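Local coordinates for protein phospho-2-dehydro-3-deoxyheptonate aldolase (Francisella tularensis, PDB 3TQK) that probably catalyses the stereospecific condensation of phosphoenolpyruvate with D-erythrose 4-phosphate to DAHP, the first step of chorismate biosynthesis, and carries a manganese ion, at residues A52-P57 and G295-S300; C58-P63 and M88-E93; P136-F141 and I154-I159; H204-T209 and F218-N223. All coordinates share one frame; numbering follows the deposited sequence.

How the interactions relate
Interactions 1, 2 and 3 belong to one closed, eight-stranded parallel barrel of the TIM type, with centres 11 to 12 Å from one another. Interaction 1 joins the first strand, 51-56, to the last, 293-299, closing the ring; along the chain the other three all fall between its two segments. Interaction 2 follows at the end of strand 84-89, and interaction 3 pairs strands 137-140 and 156-159. Closing the barrel brings manganese ligands of interactions 1 and 2 together at its C-terminal end. Interaction 4 comes last of these three, in a beta hairpin outside the barrel, its centre about 18 Å from that of interaction 3, and serves the dimer contact.

Interaction 1: A52-P57 and G295-S300; sequences AVVVGP and GVMIES. With MN (manganese (II) ion), chain B.
Val54 and Met297, a selenomethionine, run alongside each other on one face of the sheet, with CG1 of Val54 3.7 Å from CE of Met297. On the other face Val53 and Val55 meet Val296 and Ile298: CG2 of Val55 rests 3.9 Å from CB of Ile298, and CG1 of Val53 reaches CD1 of Ile298 at 4.0 Å. The bend of Met297 at chi3 (61°) turns its methyl towards Val54 CG1.

These pairs are set by a parallel ladder, the strand axes being only 11° apart. Val54 N donates to Val296 O at 3.1 Å, nearly straight and in the carbonyl plane, and Ile298 N returns a bond to Val54 O at 3.0 Å. Through these hydrogen bonds the first and last barrel strands are joined and the TIM barrel is closed.

Further out, helix 327-344 packs through Leu337 and Met333 on the face of Val53, Val296 and Ile298, while Met261 of strand 260-263 meets Val54 and Met297. At the Gly56-Glu299 pair, Glu299 OE2 binds manganese at 2.0 Å, with Cys58, His266 and Asp322 as the other protein ligands. Glu299 OE1 is hydrogen-bonded to Ser265 OG, so both carboxylate oxygens are engaged and the rotation of the metal-binding group is restrained from two sides.

Interaction 2: C58-P63 and M88-E93; sequences CSIHDP and MRVYFE. With MN (manganese (II) ion), chain B.
Ile60 and Tyr91 join the two chains by a backbone bond, Ile60 N to Tyr91 O at 2.8 Å and 177° at the hydrogen, between loops whose touching parts run 61° apart. Both loops leave the C-terminal ends of neighbouring strands in the TIM barrel, the end at which this fold keeps its active site.

Arg89 supplies the principal side-chain grip. Its NH2 makes the better bond to Cys58 O, at 2.9 Å, in the carbonyl plane and on a lone pair. The single hydrogen of NE is shared, mainly with Pro57 O and at longer range with Cys58 O, which Arg89 NE approaches to 3.3 Å from above the carbonyl plane. Cys58 O is thus held side-on by two nitrogens, close to the guanidinium plane, and the arginine spans two successive carbonyls. With CG anti to the backbone N (chi1 -175°) and the chain extended as far as NE, the guanidinium is delivered to the loop that carries Cys58. Within the same segment, Arg89 CZ sits over the centre of one face of the Tyr91 ring, 3.7 Å above its plane, which further limits how the group can turn.

On the apolar side, Ile60 CG1 meets Val90 CG1 obliquely, and Ile60 CB approaches Phe92 CE1 at 4.1 Å. Leu126 of helix 116-132 packs against both Ile60 and Val90. A water donates to Ile60 O and, weakly, to Tyr91 O. Cys58 SG, turned anti to its own backbone nitrogen, binds the manganese at 2.6 Å.

Interaction 3: P136-F141 and I154-I159; sequences PCATEF and ITWGAI
Pro136 opens the contact by laying CB 3.6 Å from Thr155 OG1, a hydroxyl that is also hydrogen-bonded to Ser36 OG on helix 27-45. The next residue, Cys137, accepts Thr155 N at its carbonyl O (3.1 Å), while one water accepts from Cys137 N and is also hydrogen-bonded to Thr155 OG1.

Ala138 turns its methyl to the edge of the Trp156 indole, Ala138 CB to Trp156 CE3 being 3.4 Å, near the ring plane. The indole reaches this place with CG anti to the backbone N (chi1 177°), and its NE1 is hydrogen-bonded to His227 NE2. The Thr139 and Ile154 side chains cross at about a right angle, Thr139 CG2 lying 3.7 Å from Ile154 CD1, whereas Thr139 OG1 is hydrogen-bonded to Val90 O, just past the end of strand 84-89. Thr139 N makes a weak bond to Trp156 O, but Thr139 O receives Ala158 N at a firmer 3.1 Å. At Glu140, CG passes 3.2 Å from Ala158 O. Phe141 then donates its N to Ala158 O and runs antiparallel alongside Ile154, Phe141 CZ 3.6 Å from Ile154 CG2; Phe141 CE2 comes equally near Gly157 CA, where the absence of a side chain makes room for the ring.

The strand axes are 18° apart, as parallel neighbours in the TIM barrel. Three good backbone bonds and one weak one link them, while Ala138 and Gly157 pair outward with the next strands. The hydroxyls of Thr139 and Thr155 and the indole N-H, all buried, each find a hydrogen-bond partner outside the pair.

Interaction 4: H204-T209 and F218-N223; sequences HHFLST and FATKGN
Phe218 and Phe206 cross obliquely at the packed centre of this hairpin, Phe206 CE1 lying 3.7 Å from Phe218 CB. Their backbones form an antiparallel hydrogen-bonded pair, with Phe218 N to Phe206 O at 2.8 Å and a return bond from Phe206 N. Ser208 CB sits over one face of the Phe218 ring, a CH-pi contact of 3.9 Å to the centroid. At the edge of the Phe206 ring, CE1 meets Thr220 CG2 at 3.5 Å. Thr220 N donates to His204 O at 2.8 Å. A chi1 of 71° swings Thr220 OG1 back over its own backbone, where it takes the N-H of His204 (OG1 to N 2.9 Å); Ser174 OG is its other partner.

The more open face within the hairpin holds the partly exposed His205. Ala219 CB lies over its imidazole, 3.8 Å from the centroid, and from the second subunit Tyr114 stacks with the ring and Lys11 NZ bonds to NE2. A nearby water donates to Thr220 O.

The hairpin, strands 205-209 and 215-220, stands outside the barrel, with Phe206 packed on Val168 and Glu171 of helix 167-173. Residues 218-220 pair antiparallel with a strand of the second subunit, continuing the sheet across the dimer interface.

Interaction 1: A52-P57 and G295-S300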
loop_
_atom_site.group_PDB
_atom_site.type_symbol
_atom_site.label_atom_id
_atom_site.label_comp_id
_atom_site.label_asym_id
_atom_site.label_seq_id
_atom_site.Cartn_x
_atom_site.Cartn_y
_atom_site.Cartn_z
ATOM N N ALA A 52 -5.610 -18.456 19.707
ATOM C CA ALA A 52 -6.638 -17.906 18.816
ATOM C C ALA A 52 -6.544 -18.608 17.470
ATOM O O ALA A 52 -5.438 -18.847 16.979
ATOM C CB ALA A 52 -6.441 -16.417 18.617
ATOM N N VAL A 53 -7.691 -18.940 16.883
ATOM C CA VAL A 53 -7.721 -19.639 15.605
ATOM C C VAL A 53 -8.650 -18.903 14.667
ATOM O O VAL A 53 -9.864 -18.832 14.909
ATOM C CB VAL A 53 -8.180 -21.106 15.762
ATOM C CG1 VAL A 53 -8.262 -21.791 14.412
ATOM C CG2 VAL A 53 -7.222 -21.867 16.684
ATOM N N VAL A 54 -8.055 -18.325 13.625
ATOM C CA VAL A 54 -8.774 -17.600 12.590
ATOM C C VAL A 54 -8.926 -18.568 11.439
ATOM O O VAL A 54 -7.961 -18.879 10.745
ATOM C CB VAL A 54 -8.009 -16.359 12.123
ATOM C CG1 VAL A 54 -8.733 -15.693 10.923
ATOM C CG2 VAL A 54 -7.830 -15.387 13.279
ATOM N N VAL A 55 -10.147 -19.055 11.253
ATOM C CA VAL A 55 -10.373 -20.198 10.410
ATOM C C VAL A 55 -11.578 -19.951 9.527
ATOM O O VAL A 55 -12.619 -19.494 9.984
ATOM C CB VAL A 55 -10.576 -21.481 11.263
ATOM C CG1 VAL A 55 -11.780 -21.338 12.175
ATOM C CG2 VAL A 55 -10.735 -22.693 10.373
ATOM N N GLY A 56 -11.433 -20.245 8.246
ATOM C CA GLY A 56 -12.546 -20.124 7.328
ATOM C C GLY A 56 -12.087 -20.170 5.895
ATOM O O GLY A 56 -10.929 -20.493 5.630
ATOM N N PRO A 57 -13.002 -19.871 4.961
ATOM C CA PRO A 57 -12.721 -19.876 3.526
ATOM C C PRO A 57 -11.640 -18.881 3.129
ATOM O O PRO A 57 -11.483 -17.848 3.784
ATOM C CB PRO A 57 -14.059 -19.462 2.917
ATOM C CG PRO A 57 -15.072 -19.874 3.923
ATOM C CD PRO A 57 -14.430 -19.635 5.237
ATOM N N GLY A 295 -1.529 -17.696 18.233
ATOM C CA GLY A 295 -2.582 -17.922 17.240
ATOM C C GLY A 295 -2.107 -18.538 15.936
ATOM O O GLY A 295 -0.912 -18.532 15.626
ATOM N N VAL A 296 -3.063 -19.103 15.197
ATOM C CA VAL A 296 -2.823 -19.616 13.860
ATOM C C VAL A 296 -3.950 -19.193 12.921
ATOM O O VAL A 296 -5.020 -18.764 13.371
ATOM C CB VAL A 296 -2.677 -21.150 13.859
ATOM C CG1 VAL A 296 -1.482 -21.564 14.705
ATOM C CG2 VAL A 296 -3.961 -21.831 14.364
HETATM N N MSE A 297 -3.685 -19.276 11.619
HETATM C CA MSE A 297 -4.722 -19.118 10.597
HETATM C C MSE A 297 -4.816 -20.404 9.809
HETATM O O MSE A 297 -3.800 -21.003 9.483
HETATM C CB MSE A 297 -4.396 -17.992 9.629
HETATM C CG MSE A 297 -3.842 -16.733 10.273
HETATM SE SE MSE A 297 -3.897 -15.224 9.029
HETATM C CE MSE A 297 -5.837 -15.154 8.736
ATOM N N ILE A 298 -6.042 -20.821 9.511
ATOM C CA ILE A 298 -6.297 -22.003 8.705
ATOM C C ILE A 298 -7.273 -21.619 7.607
ATOM O O ILE A 298 -8.253 -20.924 7.868
ATOM C CB ILE A 298 -6.963 -23.099 9.537
ATOM C CG1 ILE A 298 -6.058 -23.535 10.684
ATOM C CG2 ILE A 298 -7.349 -24.290 8.650
ATOM C CD1 ILE A 298 -6.783 -24.372 11.709
ATOM N N GLU A 299 -7.001 -22.056 6.380
ATOM C CA GLU A 299 -7.922 -21.836 5.264
ATOM C C GLU A 299 -8.760 -23.095 5.088
ATOM O O GLU A 299 -8.239 -24.164 4.779
ATOM C CB GLU A 299 -7.177 -21.430 3.976
ATOM C CG GLU A 299 -6.815 -19.932 3.945
ATOM C CD GLU A 299 -6.196 -19.457 2.626
ATOM O OE1 GLU A 299 -5.306 -20.145 2.071
ATOM O OE2 GLU A 299 -6.591 -18.365 2.159
ATOM N N SER A 300 -10.059 -22.954 5.335
ATOM C CA SER A 300 -10.957 -24.088 5.500
ATOM C C SER A 300 -12.300 -23.821 4.825
ATOM O O SER A 300 -12.766 -22.683 4.792
ATOM C CB SER A 300 -11.167 -24.331 7.002
ATOM O OG SER A 300 -12.280 -25.170 7.264
HETATM MN MN MN B . -5.976 -17.201 0.614
#

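Interaction 2: C58-P63 and M88-E93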
loop_
_atom_site.group_PDB
_atom_site.type_symbol
_atom_site.label_atom_id
_atom_site.label_comp_id
_atom_site.label_asym_id
_atom_site.label_seq_id
_atom_site.Cartn_x
_atom_site.Cartn_y
_atom_site.Cartn_z
ATOM N N CYS A 58 -10.909 -19.191 2.059
ATOM C CA CYS A 58 -9.897 -18.267 1.539
ATOM C C CYS A 58 -10.537 -16.897 1.332
ATOM O O CYS A 58 -10.046 -15.892 1.845
ATOM C CB CYS A 58 -9.290 -18.782 0.225
ATOM S SG CYS A 58 -8.209 -17.561 -0.608
ATOM N N SER A 59 -11.647 -16.884 0.594
ATOM C CA SER A 59 -12.415 -15.667 0.342
ATOM C C SER A 59 -13.886 -16.043 0.188
ATOM O O SER A 59 -14.198 -17.137 -0.277
ATOM C CB SER A 59 -11.930 -15.009 -0.944
ATOM O OG SER A 59 -12.192 -15.875 -2.048
ATOM N N ILE A 60 -14.784 -15.148 0.592
ATOM C CA ILE A 60 -16.211 -15.419 0.455
ATOM C C ILE A 60 -16.645 -15.114 -0.988
ATOM O O ILE A 60 -16.277 -14.080 -1.562
ATOM C CB ILE A 60 -17.053 -14.598 1.458
ATOM C CG1 ILE A 60 -16.639 -14.914 2.916
ATOM C CG2 ILE A 60 -18.564 -14.826 1.238
ATOM C CD1 ILE A 60 -16.980 -16.311 3.421
ATOM N N HIS A 61 -17.377 -16.051 -1.582
ATOM C CA HIS A 61 -18.062 -15.828 -2.856
ATOM C C HIS A 61 -19.532 -16.249 -2.804
ATOM O O HIS A 61 -20.294 -15.901 -3.696
ATOM C CB HIS A 61 -17.322 -16.540 -3.998
ATOM C CG HIS A 61 -17.620 -18.000 -4.112
ATOM N ND1 HIS A 61 -16.938 -18.960 -3.398
ATOM C CD2 HIS A 61 -18.518 -18.667 -4.880
ATOM C CE1 HIS A 61 -17.412 -20.155 -3.711
ATOM N NE2 HIS A 61 -18.367 -20.006 -4.609
ATOM N N ASP A 62 -19.919 -16.971 -1.749
ATOM C CA ASP A 62 -21.269 -17.518 -1.609
ATOM C C ASP A 62 -21.719 -17.351 -0.150
ATOM O O ASP A 62 -21.388 -18.182 0.706
ATOM C CB ASP A 62 -21.267 -18.994 -2.022
ATOM C CG ASP A 62 -22.648 -19.626 -1.994
ATOM O OD1 ASP A 62 -23.641 -18.930 -1.682
ATOM O OD2 ASP A 62 -22.732 -20.838 -2.294
ATOM N N PRO A 63 -22.467 -16.265 0.139
ATOM C CA PRO A 63 -22.868 -15.956 1.524
ATOM C C PRO A 63 -23.729 -17.046 2.173
ATOM O O PRO A 63 -23.600 -17.273 3.374
ATOM C CB PRO A 63 -23.672 -14.658 1.383
ATOM C CG PRO A 63 -23.266 -14.087 0.043
ATOM C CD PRO A 63 -22.950 -15.252 -0.820
HETATM N N MSE A 88 -14.070 -16.613 13.002
HETATM C CA MSE A 88 -14.304 -17.002 11.625
HETATM C C MSE A 88 -13.748 -16.017 10.621
HETATM O O MSE A 88 -13.991 -14.818 10.703
HETATM C CB MSE A 88 -15.760 -17.171 11.286
HETATM C CG MSE A 88 -15.865 -17.503 9.793
HETATM SE SE MSE A 88 -17.451 -18.326 9.425
HETATM C CE MSE A 88 -17.541 -18.233 7.457
ATOM N N ARG A 89 -13.064 -16.579 9.636
ATOM C CA ARG A 89 -12.428 -15.832 8.572
ATOM C C ARG A 89 -13.481 -15.450 7.536
ATOM O O ARG A 89 -14.104 -16.319 6.908
ATOM C CB ARG A 89 -11.344 -16.724 7.968
ATOM C CG ARG A 89 -10.481 -16.113 6.914
ATOM C CD ARG A 89 -9.703 -17.210 6.179
ATOM N NE ARG A 89 -9.236 -16.661 4.918
ATOM C CZ ARG A 89 -8.095 -16.005 4.752
ATOM N NH1 ARG A 89 -7.244 -15.860 5.754
ATOM N NH2 ARG A 89 -7.794 -15.505 3.556
ATOM N N VAL A 90 -13.701 -14.151 7.376
ATOM C CA VAL A 90 -14.688 -13.651 6.428
ATOM C C VAL A 90 -14.009 -12.629 5.519
ATOM O O VAL A 90 -14.123 -11.416 5.737
ATOM C CB VAL A 90 -15.907 -13.019 7.157
ATOM C CG1 VAL A 90 -17.081 -12.888 6.208
ATOM C CG2 VAL A 90 -16.307 -13.846 8.378
ATOM N N TYR A 91 -13.292 -13.129 4.508
ATOM C CA TYR A 91 -12.479 -12.278 3.634
ATOM C C TYR A 91 -13.194 -11.927 2.344
ATOM O O TYR A 91 -13.836 -12.774 1.733
ATOM C CB TYR A 91 -11.141 -12.937 3.329
ATOM C CG TYR A 91 -10.103 -12.688 4.401
ATOM C CD1 TYR A 91 -10.397 -12.894 5.746
ATOM C CD2 TYR A 91 -8.832 -12.236 4.078
ATOM C CE1 TYR A 91 -9.460 -12.668 6.732
ATOM C CE2 TYR A 91 -7.876 -12.012 5.072
ATOM C CZ TYR A 91 -8.202 -12.234 6.399
ATOM O OH TYR A 91 -7.268 -12.024 7.398
ATOM N N PHE A 92 -13.075 -10.674 1.924
ATOM C CA PHE A 92 -13.853 -10.193 0.780
ATOM C C PHE A 92 -12.989 -9.752 -0.403
ATOM O O PHE A 92 -13.472 -9.070 -1.308
ATOM C CB PHE A 92 -14.768 -9.051 1.220
ATOM C CG PHE A 92 -15.817 -9.462 2.211
ATOM C CD1 PHE A 92 -16.767 -10.409 1.875
ATOM C CD2 PHE A 92 -15.844 -8.909 3.486
ATOM C CE1 PHE A 92 -17.744 -10.793 2.780
ATOM C CE2 PHE A 92 -16.822 -9.287 4.390
ATOM C CZ PHE A 92 -17.768 -10.232 4.037
ATOM N N GLU A 93 -11.726 -10.166 -0.410
ATOM C CA GLU A 93 -10.791 -9.740 -1.445
ATOM C C GLU A 93 -9.698 -10.797 -1.648
ATOM O O GLU A 93 -9.210 -11.399 -0.693
ATOM C CB GLU A 93 -10.194 -8.374 -1.066
ATOM C CG GLU A 93 -9.563 -7.569 -2.215
ATOM C CD GLU A 93 -8.024 -7.562 -2.201
ATOM O OE1 GLU A 93 -7.401 -8.484 -1.614
ATOM O OE2 GLU A 93 -7.431 -6.624 -2.783
HETATM MN MN MN B . -5.976 -17.201 0.614
HETATM O O HOH W 1 -14.180 -12.303 -1.615
#

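Interaction 3: P136-F141 and I154-I159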
loop_
_atom_site.group_PDB
_atom_site.type_symbol
_atom_site.label_atom_id
_atom_site.label_comp_id
_atom_site.label_asym_id
_atom_site.label_seq_id
_atom_site.Cartn_x
_atom_site.Cartn_y
_atom_site.Cartn_z
ATOM N N PRO A 136 -17.400 -14.633 16.479
ATOM C CA PRO A 136 -16.515 -13.527 16.135
ATOM C C PRO A 136 -15.992 -13.688 14.720
ATOM O O PRO A 136 -15.771 -14.827 14.274
ATOM C CB PRO A 136 -15.355 -13.658 17.122
ATOM C CG PRO A 136 -15.708 -14.754 18.064
ATOM C CD PRO A 136 -16.829 -15.527 17.501
ATOM N N CYS A 137 -15.758 -12.557 14.053
ATOM C CA CYS A 137 -15.329 -12.535 12.658
ATOM C C CYS A 137 -14.031 -11.767 12.412
ATOM O O CYS A 137 -13.766 -10.762 13.069
ATOM C CB CYS A 137 -16.435 -11.900 11.818
ATOM S SG CYS A 137 -17.894 -12.897 11.717
ATOM N N ALA A 138 -13.270 -12.243 11.418
ATOM C CA ALA A 138 -12.021 -11.652 10.947
ATOM C C ALA A 138 -12.135 -11.228 9.480
ATOM O O ALA A 138 -12.778 -11.904 8.690
ATOM C CB ALA A 138 -10.889 -12.679 11.079
ATOM N N THR A 139 -11.496 -10.125 9.106
ATOM C CA THR A 139 -11.419 -9.741 7.693
ATOM C C THR A 139 -10.145 -8.966 7.437
ATOM O O THR A 139 -9.466 -8.578 8.379
ATOM C CB THR A 139 -12.634 -8.915 7.274
ATOM O OG1 THR A 139 -12.799 -9.002 5.852
ATOM C CG2 THR A 139 -12.474 -7.469 7.698
ATOM N N GLU A 140 -9.786 -8.772 6.174
ATOM C CA GLU A 140 -8.662 -7.896 5.852
ATOM C C GLU A 140 -9.155 -6.481 5.634
ATOM O O GLU A 140 -10.127 -6.258 4.905
ATOM C CB GLU A 140 -7.884 -8.352 4.628
ATOM C CG GLU A 140 -6.587 -7.550 4.445
ATOM C CD GLU A 140 -5.795 -7.931 3.215
ATOM O OE1 GLU A 140 -5.895 -9.094 2.767
ATOM O OE2 GLU A 140 -5.043 -7.056 2.710
ATOM N N PHE A 141 -8.494 -5.532 6.295
ATOM C CA PHE A 141 -8.785 -4.131 6.111
ATOM C C PHE A 141 -7.945 -3.638 4.924
ATOM O O PHE A 141 -6.718 -3.586 4.994
ATOM C CB PHE A 141 -8.491 -3.363 7.395
ATOM C CG PHE A 141 -9.469 -3.659 8.520
ATOM C CD1 PHE A 141 -10.793 -3.274 8.419
ATOM C CD2 PHE A 141 -9.065 -4.319 9.667
ATOM C CE1 PHE A 141 -11.701 -3.537 9.439
ATOM C CE2 PHE A 141 -9.967 -4.571 10.691
ATOM C CZ PHE A 141 -11.284 -4.175 10.575
ATOM N N ILE A 154 -16.223 -6.411 13.298
ATOM C CA ILE A 154 -14.954 -7.137 13.204
ATOM C C ILE A 154 -14.252 -7.162 14.568
ATOM O O ILE A 154 -14.047 -6.110 15.205
ATOM C CB ILE A 154 -14.036 -6.488 12.166
ATOM C CG1 ILE A 154 -14.664 -6.611 10.776
ATOM C CG2 ILE A 154 -12.623 -7.102 12.185
ATOM C CD1 ILE A 154 -15.014 -8.023 10.380
ATOM N N THR A 155 -13.912 -8.382 14.994
ATOM C CA THR A 155 -13.181 -8.644 16.230
ATOM C C THR A 155 -11.670 -8.525 16.033
ATOM O O THR A 155 -10.967 -7.989 16.881
ATOM C CB THR A 155 -13.477 -10.053 16.714
ATOM O OG1 THR A 155 -14.834 -10.114 17.176
ATOM C CG2 THR A 155 -12.496 -10.471 17.846
ATOM N N TRP A 156 -11.195 -9.045 14.910
ATOM C CA TRP A 156 -9.782 -9.106 14.600
ATOM C C TRP A 156 -9.619 -8.868 13.115
ATOM O O TRP A 156 -10.349 -9.443 12.320
ATOM C CB TRP A 156 -9.236 -10.490 14.923
ATOM C CG TRP A 156 -7.809 -10.693 14.571
ATOM C CD1 TRP A 156 -6.738 -10.507 15.388
ATOM C CD2 TRP A 156 -7.289 -11.151 13.328
ATOM N NE1 TRP A 156 -5.587 -10.805 14.727
ATOM C CE2 TRP A 156 -5.898 -11.212 13.459
ATOM C CE3 TRP A 156 -7.865 -11.504 12.105
ATOM C CZ2 TRP A 156 -5.071 -11.610 12.424
ATOM C CZ3 TRP A 156 -7.044 -11.906 11.080
ATOM C CH2 TRP A 156 -5.661 -11.952 11.243
ATOM N N GLY A 157 -8.662 -8.034 12.740
ATOM C CA GLY A 157 -8.433 -7.737 11.326
ATOM C C GLY A 157 -6.997 -7.913 10.926
ATOM O O GLY A 157 -6.133 -8.021 11.779
ATOM N N ALA A 158 -6.741 -7.914 9.622
ATOM C CA ALA A 158 -5.393 -8.090 9.107
ATOM C C ALA A 158 -5.017 -7.020 8.103
ATOM O O ALA A 158 -5.870 -6.546 7.345
ATOM C CB ALA A 158 -5.252 -9.455 8.461
ATOM N N ILE A 159 -3.728 -6.661 8.104
ATOM C CA ILE A 159 -3.109 -5.936 7.009
ATOM C C ILE A 159 -2.311 -6.966 6.230
ATOM O O ILE A 159 -1.495 -7.695 6.804
ATOM C CB ILE A 159 -2.189 -4.817 7.514
ATOM C CG1 ILE A 159 -2.975 -3.840 8.404
ATOM C CG2 ILE A 159 -1.544 -4.065 6.343
ATOM C CD1 ILE A 159 -4.191 -3.219 7.705
HETATM O O HOH W 2 -16.800 -10.228 15.280
#

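Interaction 4: H204-T209 and F218-N223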
loop_
_atom_site.group_PDB
_atom_site.type_symbol
_atom_site.label_atom_id
_atom_site.label_comp_id
_atom_site.label_asym_id
_atom_site.label_seq_id
_atom_site.Cartn_x
_atom_site.Cartn_y
_atom_site.Cartn_z
ATOM N N HIS A 204 -1.868 9.081 14.896
ATOM C CA HIS A 204 -1.611 9.587 13.562
ATOM C C HIS A 204 -2.732 10.553 13.173
ATOM O O HIS A 204 -3.876 10.410 13.625
ATOM C CB HIS A 204 -1.575 8.418 12.552
ATOM C CG HIS A 204 -0.374 7.534 12.679
ATOM N ND1 HIS A 204 0.830 7.830 12.083
ATOM C CD2 HIS A 204 -0.188 6.368 13.343
ATOM C CE1 HIS A 204 1.707 6.880 12.369
ATOM N NE2 HIS A 204 1.110 5.970 13.120
ATOM N N HIS A 205 -2.387 11.536 12.347
ATOM C CA HIS A 205 -3.362 12.307 11.596
ATOM C C HIS A 205 -3.278 11.825 10.149
ATOM O O HIS A 205 -2.199 11.805 9.566
ATOM C CB HIS A 205 -3.059 13.805 11.680
ATOM C CG HIS A 205 -3.493 14.447 12.962
ATOM N ND1 HIS A 205 -2.931 14.135 14.182
ATOM C CD2 HIS A 205 -4.416 15.408 13.208
ATOM C CE1 HIS A 205 -3.496 14.866 15.127
ATOM N NE2 HIS A 205 -4.391 15.658 14.561
ATOM N N PHE A 206 -4.402 11.404 9.579
ATOM C CA PHE A 206 -4.420 10.958 8.183
ATOM C C PHE A 206 -5.771 11.171 7.530
ATOM O O PHE A 206 -6.766 11.356 8.212
ATOM C CB PHE A 206 -4.011 9.488 8.084
ATOM C CG PHE A 206 -5.099 8.497 8.456
ATOM C CD1 PHE A 206 -5.504 8.333 9.767
ATOM C CD2 PHE A 206 -5.664 7.683 7.495
ATOM C CE1 PHE A 206 -6.476 7.402 10.097
ATOM C CE2 PHE A 206 -6.617 6.748 7.821
ATOM C CZ PHE A 206 -7.027 6.613 9.124
ATOM N N LEU A 207 -5.786 11.134 6.201
ATOM C CA LEU A 207 -6.990 11.319 5.434
ATOM C C LEU A 207 -7.752 10.004 5.289
ATOM O O LEU A 207 -7.171 8.969 4.916
ATOM C CB LEU A 207 -6.635 11.901 4.083
ATOM C CG LEU A 207 -5.911 13.247 4.169
ATOM C CD1 LEU A 207 -5.378 13.652 2.795
ATOM C CD2 LEU A 207 -6.815 14.324 4.758
ATOM N N SER A 208 -9.044 10.042 5.612
ATOM C CA SER A 208 -9.903 8.867 5.546
ATOM C C SER A 208 -11.291 9.332 5.171
ATOM O O SER A 208 -11.447 10.434 4.649
ATOM C CB SER A 208 -9.930 8.124 6.882
ATOM O OG SER A 208 -10.508 6.823 6.740
ATOM N N THR A 209 -12.293 8.493 5.417
ATOM C CA THR A 209 -13.661 8.809 5.037
ATOM C C THR A 209 -14.624 8.549 6.196
ATOM O O THR A 209 -14.361 7.699 7.053
ATOM C CB THR A 209 -14.118 8.028 3.752
ATOM O OG1 THR A 209 -14.125 6.613 4.003
ATOM C CG2 THR A 209 -13.186 8.336 2.563
ATOM N N PHE A 218 -8.602 12.304 10.102
ATOM C CA PHE A 218 -8.801 11.481 11.293
ATOM C C PHE A 218 -7.567 11.578 12.207
ATOM O O PHE A 218 -6.451 11.328 11.761
ATOM C CB PHE A 218 -9.019 10.014 10.903
ATOM C CG PHE A 218 -10.441 9.653 10.505
ATOM C CD1 PHE A 218 -11.348 10.596 10.062
ATOM C CD2 PHE A 218 -10.839 8.319 10.537
ATOM C CE1 PHE A 218 -12.649 10.231 9.690
ATOM C CE2 PHE A 218 -12.122 7.938 10.162
ATOM C CZ PHE A 218 -13.037 8.917 9.733
ATOM N N ALA A 219 -7.774 11.971 13.465
ATOM C CA ALA A 219 -6.752 11.891 14.496
ATOM C C ALA A 219 -6.973 10.617 15.289
ATOM O O ALA A 219 -7.996 10.474 15.965
ATOM C CB ALA A 219 -6.799 13.123 15.439
ATOM N N THR A 220 -6.016 9.699 15.212
ATOM C CA THR A 220 -6.138 8.418 15.882
ATOM C C THR A 220 -5.413 8.399 17.212
ATOM O O THR A 220 -4.598 9.275 17.504
ATOM C CB THR A 220 -5.600 7.266 15.017
ATOM O OG1 THR A 220 -4.173 7.342 14.933
ATOM C CG2 THR A 220 -6.214 7.299 13.630
ATOM N N LYS A 221 -5.717 7.366 17.995
ATOM C CA LYS A 221 -5.149 7.143 19.326
ATOM C C LYS A 221 -3.980 6.175 19.326
ATOM O O LYS A 221 -3.209 6.131 20.286
ATOM C CB LYS A 221 -6.238 6.592 20.259
ATOM C CG LYS A 221 -6.995 7.692 21.006
ATOM C CD LYS A 221 -8.518 7.510 20.994
ATOM C CE LYS A 221 -9.015 6.573 22.082
ATOM N NZ LYS A 221 -10.483 6.789 22.344
ATOM N N GLY A 222 -3.872 5.384 18.267
ATOM C CA GLY A 222 -2.930 4.272 18.207
ATOM C C GLY A 222 -3.623 2.982 18.592
ATOM O O GLY A 222 -4.630 3.006 19.288
ATOM N N ASN A 223 -3.069 1.857 18.148
ATOM C CA ASN A 223 -3.654 0.547 18.397
ATOM C C ASN A 223 -2.649 -0.311 19.127
ATOM O O ASN A 223 -1.617 -0.673 18.564
ATOM C CB ASN A 223 -4.069 -0.117 17.070
ATOM C CG ASN A 223 -4.989 -1.287 17.279
ATOM O OD1 ASN A 223 -4.890 -1.988 18.288
ATOM N ND2 ASN A 223 -5.916 -1.497 16.342
HETATM O O HOH W 3 -3.800 11.618 16.722
#